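Local coordinates for hemolysin activator protein CdiB (Acinetobacter baumannii ACICU, PDB 6WIL) that probably secretes its partner CdiA toxin across the outer membrane, as a two-partner secretion transporter of the Omp85 superfamily, at residues Val12-Arg17 and Ser287-Gln292. Sequence-based numbering, arbitrary orientation.
Sequences VLQDQR and SYNDYQ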
loop_
_atom_site.group_PDB
_atom_site.type_symbol
_atom_site.label_atom_id
_atom_site.label_comp_id
_atom_site.label_asym_id
_atom_site.label_seq_id
_atom_site.Cartn_x
_atom_site.Cartn_y
_atom_site.Cartn_z
ATOM N N VAL A 12 20.690 -6.791 -9.986
ATOM C CA VAL A 12 20.147 -5.514 -9.528
ATOM C C VAL A 12 18.867 -5.186 -10.284
ATOM O O VAL A 12 17.847 -4.810 -9.690
ATOM C CB VAL A 12 21.198 -4.399 -9.685
ATOM C CG1 VAL A 12 20.531 -3.030 -9.686
ATOM C CG2 VAL A 12 22.230 -4.484 -8.573
ATOM N N LEU A 13 18.902 -5.324 -11.613
ATOM C CA LEU A 13 17.720 -5.054 -12.424
ATOM C C LEU A 13 16.584 -6.009 -12.086
ATOM O O LEU A 13 15.410 -5.626 -12.155
ATOM C CB LEU A 13 18.075 -5.150 -13.908
ATOM C CG LEU A 13 16.989 -4.734 -14.901
ATOM C CD1 LEU A 13 16.956 -3.219 -15.076
ATOM C CD2 LEU A 13 17.179 -5.438 -16.236
ATOM N N GLN A 14 16.909 -7.250 -11.719
ATOM C CA GLN A 14 15.880 -8.198 -11.307
ATOM C C GLN A 14 15.238 -7.780 -9.988
ATOM O O GLN A 14 14.015 -7.871 -9.831
ATOM C CB GLN A 14 16.476 -9.604 -11.202
ATOM C CG GLN A 14 15.663 -10.594 -10.378
ATOM C CD GLN A 14 14.401 -11.070 -11.080
ATOM O OE1 GLN A 14 14.146 -10.727 -12.235
ATOM N NE2 GLN A 14 13.606 -11.872 -10.380
ATOM N N ASP A 15 16.044 -7.305 -9.033
ATOM C CA ASP A 15 15.493 -6.869 -7.751
ATOM C C ASP A 15 14.589 -5.654 -7.920
ATOM O O ASP A 15 13.516 -5.586 -7.308
ATOM C CB ASP A 15 16.620 -6.563 -6.765
ATOM C CG ASP A 15 17.303 -7.814 -6.246
ATOM O OD1 ASP A 15 16.999 -8.915 -6.754
ATOM O OD2 ASP A 15 18.140 -7.699 -5.325
ATOM N N GLN A 16 15.009 -4.680 -8.733
ATOM C CA GLN A 16 14.161 -3.522 -8.999
ATOM C C GLN A 16 12.856 -3.941 -9.666
ATOM O O GLN A 16 11.777 -3.462 -9.297
ATOM C CB GLN A 16 14.905 -2.508 -9.869
ATOM C CG GLN A 16 16.147 -1.902 -9.225
ATOM C CD GLN A 16 16.767 -0.802 -10.074
ATOM O OE1 GLN A 16 16.645 -0.803 -11.300
ATOM N NE2 GLN A 16 17.427 0.148 -9.420
ATOM N N ARG A 17 12.938 -4.838 -10.653
ATOM C CA ARG A 17 11.729 -5.340 -11.300
ATOM C C ARG A 17 10.858 -6.108 -10.313
ATOM O O ARG A 17 9.626 -6.012 -10.356
ATOM C CB ARG A 17 12.100 -6.227 -12.488
ATOM C CG ARG A 17 10.908 -6.646 -13.338
ATOM C CD ARG A 17 11.240 -7.830 -14.233
ATOM N NE ARG A 17 11.177 -9.098 -13.508
ATOM C CZ ARG A 17 10.059 -9.791 -13.313
ATOM N NH1 ARG A 17 8.906 -9.337 -13.787
ATOM N NH2 ARG A 17 10.092 -10.934 -12.642
ATOM N N SER A 287 5.713 -15.333 -0.550
ATOM C CA SER A 287 6.145 -15.231 -1.932
ATOM C C SER A 287 7.420 -16.037 -2.123
ATOM O O SER A 287 8.120 -16.379 -1.167
ATOM C CB SER A 287 6.365 -13.769 -2.350
ATOM O OG SER A 287 7.132 -13.069 -1.388
ATOM N N TYR A 288 7.706 -16.342 -3.383
ATOM C CA TYR A 288 8.890 -17.105 -3.747
ATOM C C TYR A 288 9.329 -16.644 -5.125
ATOM O O TYR A 288 8.495 -16.484 -6.021
ATOM C CB TYR A 288 8.598 -18.611 -3.731
ATOM C CG TYR A 288 9.658 -19.484 -4.373
ATOM C CD1 TYR A 288 10.749 -19.942 -3.646
ATOM C CD2 TYR A 288 9.551 -19.869 -5.704
ATOM C CE1 TYR A 288 11.709 -20.751 -4.233
ATOM C CE2 TYR A 288 10.502 -20.674 -6.297
ATOM C CZ TYR A 288 11.581 -21.111 -5.557
ATOM O OH TYR A 288 12.530 -21.912 -6.148
ATOM N N ASN A 289 10.629 -16.414 -5.284
ATOM C CA ASN A 289 11.190 -15.986 -6.556
ATOM C C ASN A 289 12.358 -16.889 -6.917
ATOM O O ASN A 289 13.226 -17.151 -6.080
ATOM C CB ASN A 289 11.645 -14.525 -6.502
ATOM C CG ASN A 289 12.280 -14.071 -7.801
ATOM O OD1 ASN A 289 13.453 -13.700 -7.837
ATOM N ND2 ASN A 289 11.509 -14.118 -8.882
ATOM N N ASP A 290 12.372 -17.361 -8.160
ATOM C CA ASP A 290 13.468 -18.146 -8.707
ATOM C C ASP A 290 14.024 -17.397 -9.908
ATOM O O ASP A 290 13.275 -17.056 -10.830
ATOM C CB ASP A 290 12.997 -19.550 -9.106
ATOM C CG ASP A 290 14.141 -20.547 -9.223
ATOM O OD1 ASP A 290 15.159 -20.229 -9.876
ATOM O OD2 ASP A 290 14.021 -21.655 -8.657
ATOM N N TYR A 291 15.325 -17.125 -9.888
ATOM C CA TYR A 291 15.966 -16.325 -10.922
ATOM C C TYR A 291 17.152 -17.084 -11.497
ATOM O O TYR A 291 17.979 -17.613 -10.748
ATOM C CB TYR A 291 16.417 -14.974 -10.363
ATOM C CG TYR A 291 17.157 -14.117 -11.360
ATOM C CD1 TYR A 291 16.488 -13.512 -12.415
ATOM C CD2 TYR A 291 18.524 -13.908 -11.243
ATOM C CE1 TYR A 291 17.162 -12.728 -13.330
ATOM C CE2 TYR A 291 19.205 -13.126 -12.152
ATOM C CZ TYR A 291 18.522 -12.538 -13.194
ATOM O OH TYR A 291 19.202 -11.757 -14.101
ATOM N N GLN A 292 17.234 -17.134 -12.824
ATOM C CA GLN A 292 18.323 -17.804 -13.519
ATOM C C GLN A 292 18.841 -16.911 -14.635
ATOM O O GLN A 292 18.094 -16.115 -15.212
ATOM C CB GLN A 292 17.884 -19.154 -14.095
ATOM C CG GLN A 292 17.901 -20.282 -13.081
ATOM C CD GLN A 292 16.674 -21.166 -13.167
ATOM O OE1 GLN A 292 15.667 -20.793 -13.770
ATOM N NE2 GLN A 292 16.746 -22.342 -12.554
#
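Q14 meets the barrel wall through two chemically different surfaces of one side chain: its CG lies over one face of the Y291 ring, near the rim, with the amide beyond the CD1 edge, while its NE2 bonds to N289. The bond from Q14 NE2 to N289 OD1 is 3.1 Å long and bent, with an N-H...O angle of 142°. It leaves Q14 close to its own amide plane but reaches the acceptor from the flank, with C=O...N at 104° and the donor tilted from the carbonyl plane. The two amide planes are nearly parallel. Over Y291, Q14 CG forms a CH-pi contact, 4.0 Å from the ring centroid; Q14 CD comes within 3.5 Å of Y291 CD1. A bend in the glutamine chain at CB-CG (chi2 73°) carries the amide past the CD1 edge of the ring, toward N289.

Within the helix, the guanidinium edge of R17 faces Q14 OE1 in plane. Outside the two segments, S270 OG on the adjoining strand 266-279 hydrogen-bonds both Q14 NE2 and N289 ND2, linking the two amides through a shared hydroxyl, and takes a weak bond from R17 NH2; Y291 OH makes a weak bond to N268. N289 and Y291, alternate residues of strand 282-295, point inward to helix 8-27, which occupies the barrel lumen as the plug helix of TpsB transporters does.

The direct contact joins neutral groups, with R17 behind it: one bent amide bond, a shared serine hydroxyl and an aromatic face, all buried. With no salt bridge between the two segments, so small an interface could probably be broken if the helix leaves the lumen during secretion, as proposed for TpsB transporters.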